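Local coordinates for protein bile salt hydrolase/transferase (Clostridium perfringens, PDB 2BJF) that hydrolyses the amide bond of glycine- and taurine-conjugated bile salts, releasing free bile acid and amino acid, and also acts as a bile acid amine N-acyltransferase, at residues D11-F16 / L284-Y289; G80-V85 / N139-W144; E118-L123 / K152-E157; I170-N175 / S227-V232. All blocks are in the same frame, centred on the assembly; numbering follows the deposited sequence.

The four contacts sample the two stacked sheets and the helical layers of an Ntn-hydrolase fold. Contact 1 closes the longest stretch of chain, joining a strand near the N-terminus to a late hairpin, and the other three come between its segments. Contacts 2 and 3 share the nine-stranded sheet, where strands 142-147 and 153-158 are neighbours, and their centres lie about 16 Å apart. Contact 4, about 15 Å from contact 2 between centres, packs helix 225-243 on the edge strand of the six-stranded sheet that contact 1 also reaches. H143 links contacts 2, 3 and 4 near the bile acid and taurine sites, whereas the centres of contacts 1 and 2 lie about 25 Å apart.

Contact 1 of 4, residues D11-F16 / L284-Y289; sequences DGLHLF and LEKGIY
The H14 ring meets the E285 carboxylate at its edge, with neither group lying over a face of the other. The two planes are 23° apart, nearly coplanar, and ND1 of H14 donates to OE2 of E285 over 2.7 Å. OE2 receives this bond on its syn lone pair and sits close to the ring plane, and the bond is nearly straight (169°). The second oxygen works too: the backbone N of H14 donates to OE1 of E285 over 2.8 Å. One carboxylate thus grips one residue at two points, which fixes the rotation of the imidazole. Glutamate is long enough to reach, and the bend at chi2 (88°) turns its carboxylate back toward H14. The pair is completed by the backbone of the preceding residue, L284 N donating to H14 O over 3.0 Å.

L13 lays CD2 against CB of E285 (3.8 Å), while its CD1 touches the aliphatic CD of K286 (3.9 Å), whose ammonium binds a glycerol. Deeper in, L284 CD1 meets F16 CB at 4.0 Å, and the F16 ring turns off toward M145 and S147 of the facing sheet. G287 adopts a positive phi, easy for a residue without a CB. With I288 it makes a G1 beta bulge in the hairpin between strands 275-283 and 288-293, with strand 14-22 beside 275-283 in the six-stranded antiparallel sheet of this Ntn-hydrolase fold.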
# COMPACT_ATOMS: atom_id res chain seq x y z
N ASP A 11 -8.25 -33.58 -11.10
CA ASP A 11 -8.57 -34.69 -11.99
C ASP A 11 -8.35 -34.35 -13.47
O ASP A 11 -8.55 -35.19 -14.35
CB ASP A 11 -10.02 -35.15 -11.77
CG ASP A 11 -10.27 -35.63 -10.35
OD1 ASP A 11 -9.50 -36.47 -9.85
OD2 ASP A 11 -11.25 -35.16 -9.73
N GLY A 12 -7.93 -33.11 -13.73
CA GLY A 12 -7.70 -32.64 -15.10
C GLY A 12 -8.89 -32.00 -15.80
O GLY A 12 -8.86 -31.80 -17.01
N LEU A 13 -9.93 -31.69 -15.03
CA LEU A 13 -11.10 -30.99 -15.58
C LEU A 13 -10.86 -29.49 -15.57
O LEU A 13 -10.05 -28.99 -14.79
CB LEU A 13 -12.37 -31.35 -14.79
CG LEU A 13 -12.82 -32.82 -14.78
CD1 LEU A 13 -14.05 -32.99 -13.91
CD2 LEU A 13 -13.08 -33.35 -16.19
N HIS A 14 -11.57 -28.78 -16.43
CA HIS A 14 -11.36 -27.34 -16.59
C HIS A 14 -12.56 -26.51 -16.16
O HIS A 14 -13.65 -26.63 -16.71
CB HIS A 14 -10.95 -27.02 -18.03
CG HIS A 14 -9.61 -27.58 -18.40
ND1 HIS A 14 -9.44 -28.88 -18.84
CD2 HIS A 14 -8.37 -27.04 -18.36
CE1 HIS A 14 -8.16 -29.10 -19.08
NE2 HIS A 14 -7.49 -28.00 -18.80
N LEU A 15 -12.33 -25.69 -15.13
CA LEU A 15 -13.35 -24.79 -14.62
C LEU A 15 -13.14 -23.39 -15.18
O LEU A 15 -12.01 -22.91 -15.27
CB LEU A 15 -13.32 -24.75 -13.09
CG LEU A 15 -13.41 -26.05 -12.29
CD1 LEU A 15 -13.24 -25.75 -10.80
CD2 LEU A 15 -14.73 -26.79 -12.54
N PHE A 16 -14.24 -22.76 -15.56
CA PHE A 16 -14.22 -21.39 -16.07
C PHE A 16 -15.48 -20.66 -15.62
O PHE A 16 -16.58 -21.19 -15.73
CB PHE A 16 -14.10 -21.37 -17.60
CG PHE A 16 -14.24 -20.00 -18.20
CD1 PHE A 16 -13.25 -19.04 -18.02
CD2 PHE A 16 -15.37 -19.67 -18.95
CE1 PHE A 16 -13.38 -17.77 -18.57
CE2 PHE A 16 -15.50 -18.40 -19.51
CZ PHE A 16 -14.51 -17.45 -19.32
N LEU A 284 -16.28 -27.30 -17.88
CA LEU A 284 -16.37 -27.30 -19.34
C LEU A 284 -16.53 -28.69 -19.97
O LEU A 284 -17.32 -28.86 -20.90
CB LEU A 284 -15.19 -26.54 -19.96
CG LEU A 284 -15.07 -25.05 -19.60
CD1 LEU A 284 -13.74 -24.50 -20.08
CD2 LEU A 284 -16.23 -24.23 -20.16
N GLU A 285 -15.80 -29.68 -19.46
CA GLU A 285 -15.90 -31.06 -19.95
C GLU A 285 -17.28 -31.66 -19.71
O GLU A 285 -17.82 -32.36 -20.58
CB GLU A 285 -14.84 -31.96 -19.30
CG GLU A 285 -13.43 -31.81 -19.87
CD GLU A 285 -12.61 -30.72 -19.20
OE1 GLU A 285 -13.17 -29.96 -18.37
OE2 GLU A 285 -11.41 -30.63 -19.49
N LYS A 286 -17.85 -31.38 -18.54
CA LYS A 286 -19.09 -32.01 -18.09
C LYS A 286 -20.34 -31.24 -18.52
O LYS A 286 -21.45 -31.79 -18.49
CB LYS A 286 -19.08 -32.18 -16.57
CG LYS A 286 -18.04 -33.18 -16.06
CD LYS A 286 -17.89 -33.14 -14.54
CE LYS A 286 -18.98 -33.93 -13.82
NZ LYS A 286 -18.86 -33.79 -12.35
N GLY A 287 -20.16 -29.99 -18.92
CA GLY A 287 -21.28 -29.14 -19.33
C GLY A 287 -22.21 -28.76 -18.19
O GLY A 287 -23.40 -28.54 -18.40
N ILE A 288 -21.65 -28.67 -16.99
CA ILE A 288 -22.42 -28.28 -15.81
C ILE A 288 -22.13 -26.83 -15.42
O ILE A 288 -20.97 -26.44 -15.23
CB ILE A 288 -22.18 -29.23 -14.61
CG1 ILE A 288 -22.49 -30.68 -14.99
CG2 ILE A 288 -23.04 -28.80 -13.41
CD1 ILE A 288 -22.01 -31.72 -13.99
N TYR A 289 -23.20 -26.05 -15.34
CA TYR A 289 -23.13 -24.66 -14.92
C TYR A 289 -23.43 -24.59 -13.42
O TYR A 289 -24.56 -24.83 -13.00
CB TYR A 289 -24.14 -23.82 -15.72
CG TYR A 289 -24.01 -22.32 -15.53
CD1 TYR A 289 -23.30 -21.54 -16.43
CD2 TYR A 289 -24.63 -21.68 -14.45
CE1 TYR A 289 -23.19 -20.16 -16.26
CE2 TYR A 289 -24.52 -20.31 -14.26
CZ TYR A 289 -23.80 -19.55 -15.18
OH TYR A 289 -23.69 -18.20 -15.00

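Contact 2 of 4, residues G80-V85 / N139-W144; sequences GLNFPV and NTTLHW. With DXC ((3alpha,5beta,12alpha)-3,12-dihydroxycholan-24-oic acid), chain B; TAU (2-aminoethanesulfonic acid), chain C.
F83 lays its ring over that of H143 in an offset stack, centroids 4.4 Å apart and planes only 6° from parallel. The same face of F83 receives CB of H143 in a CH-pi contact. H143 can lie this way because its CG sits between backbone N and carbonyl carbon (chi1 66°). Its ND1 bonds E157 and its NE2 bonds the carbonyl of T174, an environment that would suit a positively charged imidazole.

Strands 77-82 and 142-147 are antiparallel neighbours in the nine-stranded sheet of this Ntn hydrolase. L81 and H143 form the hydrogen-bonded pair, L81 N to H143 O at 2.8 Å and H143 N to L81 O at 2.9 Å. In the adjoining non-hydrogen-bonded pair, a CB on G80 would crowd NE1 of W144; without one, the indole brings CD1 to 3.6 Å from G80 CA.

Beyond this pairing the segments line the ligand sites. N82 OD1 accepts from T141 OG1 (3.1 Å), which helps set the amide so that ND2 makes a weak 2.8 Å bond to O3 of taurine. P84 CG rests near the sulfonate, and L142 CD1 packs on C16 of deoxycholate at 3.7 Å. Q212 of the second subunit also binds the taurine.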
# COMPACT_ATOMS: atom_id res chain seq x y z
N GLY A 80 -18.55 -12.19 -20.62
CA GLY A 80 -18.49 -10.76 -20.91
C GLY A 80 -18.37 -9.96 -19.63
O GLY A 80 -19.20 -10.08 -18.74
N LEU A 81 -17.31 -9.15 -19.55
CA LEU A 81 -17.02 -8.36 -18.35
C LEU A 81 -16.98 -6.88 -18.71
O LEU A 81 -16.64 -6.53 -19.84
CB LEU A 81 -15.67 -8.79 -17.75
CG LEU A 81 -15.53 -10.15 -17.05
CD1 LEU A 81 -15.52 -11.32 -18.04
CD2 LEU A 81 -14.28 -10.19 -16.20
N ASN A 82 -17.34 -6.02 -17.76
CA ASN A 82 -17.37 -4.57 -17.98
C ASN A 82 -16.01 -4.03 -18.43
O ASN A 82 -14.96 -4.47 -17.95
CB ASN A 82 -17.85 -3.84 -16.72
CG ASN A 82 -18.13 -2.36 -16.97
OD1 ASN A 82 -18.63 -1.98 -18.03
ND2 ASN A 82 -17.82 -1.53 -15.98
N PHE A 83 -16.04 -3.08 -19.36
CA PHE A 83 -14.83 -2.51 -19.95
C PHE A 83 -15.11 -1.05 -20.32
O PHE A 83 -15.12 -0.70 -21.50
CB PHE A 83 -14.43 -3.35 -21.18
CG PHE A 83 -13.04 -3.10 -21.69
CD1 PHE A 83 -11.93 -3.16 -20.83
CD2 PHE A 83 -12.82 -2.85 -23.04
CE1 PHE A 83 -10.64 -2.95 -21.32
CE2 PHE A 83 -11.53 -2.64 -23.53
CZ PHE A 83 -10.44 -2.68 -22.67
N PRO A 84 -15.35 -0.19 -19.30
CA PRO A 84 -15.87 1.16 -19.52
C PRO A 84 -14.88 2.14 -20.12
O PRO A 84 -15.28 3.11 -20.77
CB PRO A 84 -16.27 1.61 -18.11
CG PRO A 84 -15.36 0.87 -17.21
CD PRO A 84 -15.10 -0.46 -17.87
N VAL A 85 -13.59 1.91 -19.88
CA VAL A 85 -12.56 2.79 -20.40
C VAL A 85 -11.69 2.04 -21.41
O VAL A 85 -11.39 0.86 -21.22
CB VAL A 85 -11.69 3.40 -19.27
CG1 VAL A 85 -10.94 4.63 -19.78
CG2 VAL A 85 -12.54 3.78 -18.06
N ASN A 139 -25.24 -0.15 -25.99
CA ASN A 139 -24.74 -1.43 -25.52
C ASN A 139 -23.80 -1.24 -24.34
O ASN A 139 -23.10 -0.22 -24.25
CB ASN A 139 -24.00 -2.16 -26.64
CG ASN A 139 -24.94 -2.80 -27.64
OD1 ASN A 139 -25.70 -3.71 -27.31
ND2 ASN A 139 -24.88 -2.33 -28.88
N THR A 140 -23.79 -2.21 -23.43
CA THR A 140 -22.86 -2.22 -22.31
C THR A 140 -21.43 -2.28 -22.84
O THR A 140 -21.15 -2.99 -23.82
CB THR A 140 -23.13 -3.42 -21.37
OG1 THR A 140 -24.52 -3.46 -21.02
CG2 THR A 140 -22.30 -3.33 -20.09
N THR A 141 -20.54 -1.51 -22.22
CA THR A 141 -19.12 -1.53 -22.57
C THR A 141 -18.51 -2.83 -22.05
O THR A 141 -18.53 -3.10 -20.85
CB THR A 141 -18.38 -0.32 -21.96
OG1 THR A 141 -18.65 -0.26 -20.56
CG2 THR A 141 -18.84 0.97 -22.63
N LEU A 142 -17.98 -3.64 -22.97
CA LEU A 142 -17.56 -5.00 -22.64
C LEU A 142 -16.23 -5.42 -23.24
O LEU A 142 -15.83 -4.95 -24.30
CB LEU A 142 -18.63 -6.00 -23.10
CG LEU A 142 -20.03 -5.97 -22.51
CD1 LEU A 142 -20.99 -6.71 -23.43
CD2 LEU A 142 -20.07 -6.56 -21.10
N HIS A 143 -15.55 -6.31 -22.52
CA HIS A 143 -14.51 -7.16 -23.09
C HIS A 143 -14.77 -8.61 -22.67
O HIS A 143 -15.54 -8.86 -21.73
CB HIS A 143 -13.09 -6.66 -22.74
CG HIS A 143 -12.74 -6.73 -21.28
ND1 HIS A 143 -11.44 -6.64 -20.84
CD2 HIS A 143 -13.50 -6.87 -20.17
CE1 HIS A 143 -11.42 -6.72 -19.52
NE2 HIS A 143 -12.66 -6.86 -19.09
N TRP A 144 -14.16 -9.56 -23.37
CA TRP A 144 -14.51 -10.96 -23.20
C TRP A 144 -13.32 -11.85 -22.89
O TRP A 144 -12.23 -11.64 -23.41
CB TRP A 144 -15.23 -11.49 -24.44
CG TRP A 144 -16.53 -10.80 -24.74
CD1 TRP A 144 -17.78 -11.21 -24.37
CD2 TRP A 144 -16.71 -9.57 -25.46
NE1 TRP A 144 -18.73 -10.32 -24.82
CE2 TRP A 144 -18.10 -9.30 -25.49
CE3 TRP A 144 -15.83 -8.67 -26.09
CZ2 TRP A 144 -18.63 -8.17 -26.13
CZ3 TRP A 144 -16.36 -7.55 -26.71
CH2 TRP A 144 -17.75 -7.31 -26.73
C1 DXC B . -29.17 -2.14 -21.92
C2 DXC B . -28.37 -2.93 -22.95
C3 DXC B . -29.01 -4.29 -23.30
C4 DXC B . -29.36 -5.15 -22.07
C5 DXC B . -30.14 -4.30 -21.06
C6 DXC B . -29.45 -2.99 -20.69
C7 DXC B . -28.11 -5.03 -24.30
C8 DXC B . -26.86 -5.65 -23.68
C9 DXC B . -27.12 -6.44 -22.40
C10 DXC B . -28.06 -5.69 -21.42
C11 DXC B . -25.82 -6.71 -21.64
C12 DXC B . -25.98 -7.55 -20.37
C13 DXC B . -26.95 -6.85 -19.41
C14 DXC B . -28.27 -6.48 -20.11
C15 DXC B . -24.62 -7.30 -22.39
C16 DXC B . -23.73 -7.81 -21.25
C17 DXC B . -24.50 -7.60 -19.94
C18 DXC B . -30.27 -6.30 -22.49
C19 DXC B . -24.04 -8.55 -18.82
O1 DXC B . -26.37 -5.67 -18.82
O2 DXC B . -28.42 -0.98 -21.54
C20 DXC B . -26.51 -8.96 -20.67
C21 DXC B . -22.58 -8.29 -18.42
C22 DXC B . -22.36 -6.87 -17.89
C23 DXC B . -21.14 -6.77 -17.00
O3 DXC B . -20.55 -7.81 -16.64
O4 DXC B . -20.78 -5.62 -16.64
C24 DXC B . -24.92 -8.55 -17.57
C1 TAU C . -16.93 1.27 -13.45
C2 TAU C . -17.48 0.17 -13.16
N1 TAU C . -16.66 2.45 -13.73
S TAU C . -16.65 -1.16 -13.12
O1 TAU C . -15.65 -1.17 -14.21
O2 TAU C . -15.96 -1.29 -11.82
O3 TAU C . -17.57 -2.30 -13.30

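Contact 3 of 4, residues E118-L123 / K152-E157; sequences EVKEAL and KSIVVE
Apolar helix-on-sheet packing, in which V119, K120 and L123 of helix 116-123 settle on I154 and V156 of strand 153-158, covers part of one face of the nine-stranded sheet. The segment axes pass 10.4 Å apart and run 26° from parallel, room for one layer of side chains and no more. No hydrogen bond spans the gap.

L123 and V156 reach toward each other tip to tip, CD1 of L123 standing 3.6 Å from CG2 of V156, the tightest touch here. I154 makes the remaining apolar contacts. Its CG1 lies between backbone N and carbonyl carbon (chi1 55°), which sends CD1 out toward the helix, where it lies 4.2 Å from V119 CG1 and 3.9 Å from K120 CG. Branched residues suit the strand because they present broad methyl surfaces.

Two stacked sheets with helices on their outer faces make the αββα sandwich of Ntn hydrolases, and this helix belongs to one outer layer together with helix 105-112, whose F105 and W108 also touch L123. On the other face of strand 153-158, V155 meets L173 of the facing sheet.

K120 stands at the margin, where its type serves two ends. The methylene chain crosses I154 obliquely, CD of K120 resting 3.9 Å from CG2 of I154. A bend at chi3 (80°) then carries NZ to a salt bridge with D167 on the neighbouring strand 163-167.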
# COMPACT_ATOMS: atom_id res chain seq x y z
N GLU A 118 -10.34 -22.22 -32.93
CA GLU A 118 -11.34 -21.89 -33.95
C GLU A 118 -11.79 -20.43 -33.85
O GLU A 118 -11.94 -19.75 -34.87
CB GLU A 118 -12.55 -22.82 -33.85
CG GLU A 118 -12.37 -24.19 -34.48
CD GLU A 118 -13.68 -24.93 -34.72
OE1 GLU A 118 -13.64 -26.07 -35.22
OE2 GLU A 118 -14.76 -24.37 -34.40
N VAL A 119 -12.00 -19.97 -32.62
CA VAL A 119 -12.42 -18.60 -32.34
C VAL A 119 -11.33 -17.60 -32.74
O VAL A 119 -11.62 -16.59 -33.39
CB VAL A 119 -12.78 -18.40 -30.84
CG1 VAL A 119 -13.09 -16.94 -30.53
CG2 VAL A 119 -13.97 -19.27 -30.46
N LYS A 120 -10.09 -17.89 -32.37
CA LYS A 120 -8.94 -17.05 -32.71
C LYS A 120 -8.85 -16.78 -34.21
O LYS A 120 -8.62 -15.64 -34.63
CB LYS A 120 -7.63 -17.69 -32.22
CG LYS A 120 -7.36 -17.52 -30.73
CD LYS A 120 -5.99 -18.05 -30.33
CE LYS A 120 -4.87 -17.06 -30.66
NZ LYS A 120 -3.53 -17.54 -30.19
N GLU A 121 -9.05 -17.82 -35.00
CA GLU A 121 -9.02 -17.71 -36.46
C GLU A 121 -10.15 -16.82 -36.98
O GLU A 121 -9.94 -15.98 -37.86
CB GLU A 121 -9.06 -19.09 -37.11
CG GLU A 121 -8.88 -19.10 -38.63
CD GLU A 121 -7.50 -18.66 -39.09
OE1 GLU A 121 -6.58 -18.50 -38.25
OE2 GLU A 121 -7.33 -18.47 -40.31
N ALA A 122 -11.35 -17.01 -36.42
CA ALA A 122 -12.53 -16.25 -36.82
C ALA A 122 -12.47 -14.77 -36.43
O ALA A 122 -13.09 -13.93 -37.07
CB ALA A 122 -13.78 -16.89 -36.25
N LEU A 123 -11.70 -14.47 -35.38
CA LEU A 123 -11.59 -13.10 -34.88
C LEU A 123 -10.59 -12.23 -35.65
O LEU A 123 -10.59 -11.01 -35.52
CB LEU A 123 -11.25 -13.09 -33.39
CG LEU A 123 -12.36 -13.51 -32.42
CD1 LEU A 123 -11.80 -13.58 -31.01
CD2 LEU A 123 -13.56 -12.58 -32.48
N LYS A 152 -6.46 -23.51 -22.58
CA LYS A 152 -6.07 -22.25 -23.20
C LYS A 152 -7.14 -21.19 -23.00
O LYS A 152 -8.34 -21.47 -23.09
CB LYS A 152 -5.78 -22.44 -24.69
CG LYS A 152 -4.48 -23.19 -25.00
CD LYS A 152 -3.25 -22.32 -24.74
CE LYS A 152 -1.96 -23.13 -24.81
NZ LYS A 152 -1.83 -24.11 -23.70
N SER A 153 -6.70 -19.96 -22.74
CA SER A 153 -7.60 -18.82 -22.56
C SER A 153 -7.15 -17.64 -23.41
O SER A 153 -5.95 -17.41 -23.58
CB SER A 153 -7.67 -18.40 -21.09
OG SER A 153 -8.27 -19.41 -20.29
N ILE A 154 -8.12 -16.89 -23.94
CA ILE A 154 -7.84 -15.65 -24.66
C ILE A 154 -8.69 -14.49 -24.13
O ILE A 154 -9.73 -14.71 -23.50
CB ILE A 154 -8.02 -15.79 -26.20
CG1 ILE A 154 -9.42 -16.33 -26.55
CG2 ILE A 154 -6.91 -16.67 -26.80
CD1 ILE A 154 -9.80 -16.16 -28.02
N VAL A 155 -8.23 -13.27 -24.39
CA VAL A 155 -8.95 -12.06 -24.01
C VAL A 155 -9.21 -11.23 -25.26
O VAL A 155 -8.30 -11.00 -26.06
CB VAL A 155 -8.17 -11.23 -22.96
CG1 VAL A 155 -8.83 -9.88 -22.71
CG2 VAL A 155 -8.04 -12.01 -21.65
N VAL A 156 -10.46 -10.81 -25.44
CA VAL A 156 -10.87 -10.05 -26.62
C VAL A 156 -11.25 -8.63 -26.22
O VAL A 156 -12.18 -8.41 -25.45
CB VAL A 156 -12.07 -10.73 -27.33
CG1 VAL A 156 -12.45 -9.95 -28.59
CG2 VAL A 156 -11.74 -12.17 -27.68
N GLU A 157 -10.51 -7.66 -26.76
CA GLU A 157 -10.74 -6.24 -26.46
C GLU A 157 -10.69 -5.41 -27.73
O GLU A 157 -9.68 -5.42 -28.43
CB GLU A 157 -9.71 -5.73 -25.45
CG GLU A 157 -9.78 -6.42 -24.09
CD GLU A 157 -8.75 -5.92 -23.09
OE1 GLU A 157 -7.73 -5.31 -23.49
OE2 GLU A 157 -8.96 -6.17 -21.88

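Contact 4 of 4, residues I170-N175 / S227-V232; sequences IGVLTN and SRFIRV
V172 presses CG2 onto one face of the F229 ring, 3.8 Å from the centroid and 14° off the normal, a CH-pi contact at the centre of this buried patch. It joins strand 172-173, at the edge of the six-stranded sheet, to helix 225-243, part of the helical layer outside that sheet in the αββα Ntn-hydrolase fold. Valine suits the spot by serving two neighbours: one methyl goes to the ring, while CB lies 3.6 Å from CG1 of V232, the two valines meeting tip to tip. I170 adds CG2 at 4.1 Å from CE2 of F229. The ring reaches across to the strand because its CG is anti to the backbone N (chi1 -168°). L173 points the other way, toward the facing sheet.

Farther out T174 mediates between apolar and polar. Its OG1 lies at the edge of the F229 ring, near its plane, and bonds the carbonyl of P225, while its CG2 touches both F229 N and R228 NH1 at 3.6 Å. R228 then closes the contact at the catalytic end: NE holds the carbonyl of F223 and NH1 that of C2, the inferred nucleophile. N175, which borders the taurine site, binds N82 O through ND2. Its OD1 takes NH2 of R228 at 2.8 Å, in both the carbonyl and the guanidinium plane, with amide and guanidinium turned 65° apart.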
# COMPACT_ATOMS: atom_id res chain seq x y z
N ILE A 170 -2.33 -15.81 -17.63
CA ILE A 170 -2.54 -15.45 -16.23
C ILE A 170 -3.71 -16.24 -15.65
O ILE A 170 -3.74 -16.54 -14.45
CB ILE A 170 -2.82 -13.93 -16.05
CG1 ILE A 170 -2.02 -13.07 -17.04
CG2 ILE A 170 -2.58 -13.49 -14.59
CD1 ILE A 170 -0.50 -13.14 -16.90
N GLY A 171 -4.68 -16.57 -16.51
CA GLY A 171 -5.86 -17.32 -16.12
C GLY A 171 -6.96 -16.47 -15.50
O GLY A 171 -7.93 -17.00 -14.94
N VAL A 172 -6.81 -15.15 -15.59
CA VAL A 172 -7.75 -14.21 -14.96
C VAL A 172 -8.05 -13.00 -15.85
O VAL A 172 -7.31 -12.70 -16.78
CB VAL A 172 -7.25 -13.71 -13.57
CG1 VAL A 172 -6.82 -14.88 -12.67
CG2 VAL A 172 -6.12 -12.70 -13.71
N LEU A 173 -9.15 -12.32 -15.53
CA LEU A 173 -9.51 -11.06 -16.17
C LEU A 173 -10.37 -10.25 -15.21
O LEU A 173 -11.13 -10.81 -14.43
CB LEU A 173 -10.27 -11.30 -17.48
CG LEU A 173 -10.51 -10.09 -18.40
CD1 LEU A 173 -9.20 -9.56 -18.96
CD2 LEU A 173 -11.46 -10.46 -19.53
N THR A 174 -10.23 -8.92 -15.24
CA THR A 174 -11.17 -8.06 -14.52
C THR A 174 -11.79 -7.04 -15.48
O THR A 174 -12.50 -7.41 -16.41
CB THR A 174 -10.56 -7.39 -13.26
OG1 THR A 174 -9.45 -6.57 -13.63
CG2 THR A 174 -10.12 -8.43 -12.23
N ASN A 175 -11.52 -5.76 -15.24
CA ASN A 175 -12.08 -4.69 -16.04
C ASN A 175 -10.97 -3.77 -16.55
O ASN A 175 -9.84 -4.24 -16.75
CB ASN A 175 -13.15 -3.94 -15.22
CG ASN A 175 -14.15 -4.89 -14.57
OD1 ASN A 175 -14.09 -5.15 -13.37
ND2 ASN A 175 -15.07 -5.42 -15.37
N SER A 227 -6.58 -3.71 -8.72
CA SER A 227 -6.27 -4.38 -7.46
C SER A 227 -6.82 -5.81 -7.41
O SER A 227 -6.15 -6.72 -6.93
CB SER A 227 -6.78 -3.56 -6.27
OG SER A 227 -6.09 -2.33 -6.20
N ARG A 228 -8.04 -5.98 -7.91
CA ARG A 228 -8.65 -7.31 -7.97
C ARG A 228 -7.89 -8.25 -8.91
O ARG A 228 -7.74 -9.43 -8.61
CB ARG A 228 -10.13 -7.21 -8.36
CG ARG A 228 -11.00 -6.60 -7.26
CD ARG A 228 -12.48 -6.66 -7.58
NE ARG A 228 -12.90 -5.65 -8.55
CZ ARG A 228 -13.07 -5.87 -9.85
NH1 ARG A 228 -12.83 -7.07 -10.37
NH2 ARG A 228 -13.46 -4.88 -10.65
N PHE A 229 -7.41 -7.71 -10.03
CA PHE A 229 -6.60 -8.48 -10.99
C PHE A 229 -5.36 -9.04 -10.31
O PHE A 229 -5.06 -10.23 -10.43
CB PHE A 229 -6.22 -7.61 -12.20
CG PHE A 229 -5.64 -8.39 -13.35
CD1 PHE A 229 -6.41 -8.67 -14.48
CD2 PHE A 229 -4.31 -8.81 -13.33
CE1 PHE A 229 -5.87 -9.38 -15.55
CE2 PHE A 229 -3.76 -9.52 -14.40
CZ PHE A 229 -4.54 -9.81 -15.51
N ILE A 230 -4.64 -8.18 -9.57
CA ILE A 230 -3.44 -8.60 -8.86
C ILE A 230 -3.75 -9.72 -7.86
O ILE A 230 -3.08 -10.75 -7.85
CB ILE A 230 -2.74 -7.41 -8.14
CG1 ILE A 230 -2.33 -6.31 -9.15
CG2 ILE A 230 -1.54 -7.88 -7.30
CD1 ILE A 230 -1.41 -6.77 -10.28
N ARG A 231 -4.79 -9.52 -7.05
CA ARG A 231 -5.15 -10.50 -6.03
C ARG A 231 -5.51 -11.87 -6.61
O ARG A 231 -4.95 -12.88 -6.19
CB ARG A 231 -6.27 -9.99 -5.12
CG ARG A 231 -5.85 -8.83 -4.22
CD ARG A 231 -6.55 -8.87 -2.86
NE ARG A 231 -8.01 -8.80 -2.95
CZ ARG A 231 -8.71 -7.68 -3.16
NH1 ARG A 231 -8.10 -6.51 -3.32
NH2 ARG A 231 -10.04 -7.74 -3.21
N VAL A 232 -6.41 -11.89 -7.59
CA VAL A 232 -6.84 -13.16 -8.19
C VAL A 232 -5.68 -13.87 -8.93
O VAL A 232 -5.57 -15.09 -8.87
CB VAL A 232 -8.12 -13.00 -9.08
CG1 VAL A 232 -7.86 -12.17 -10.32
CG2 VAL A 232 -8.71 -14.36 -9.44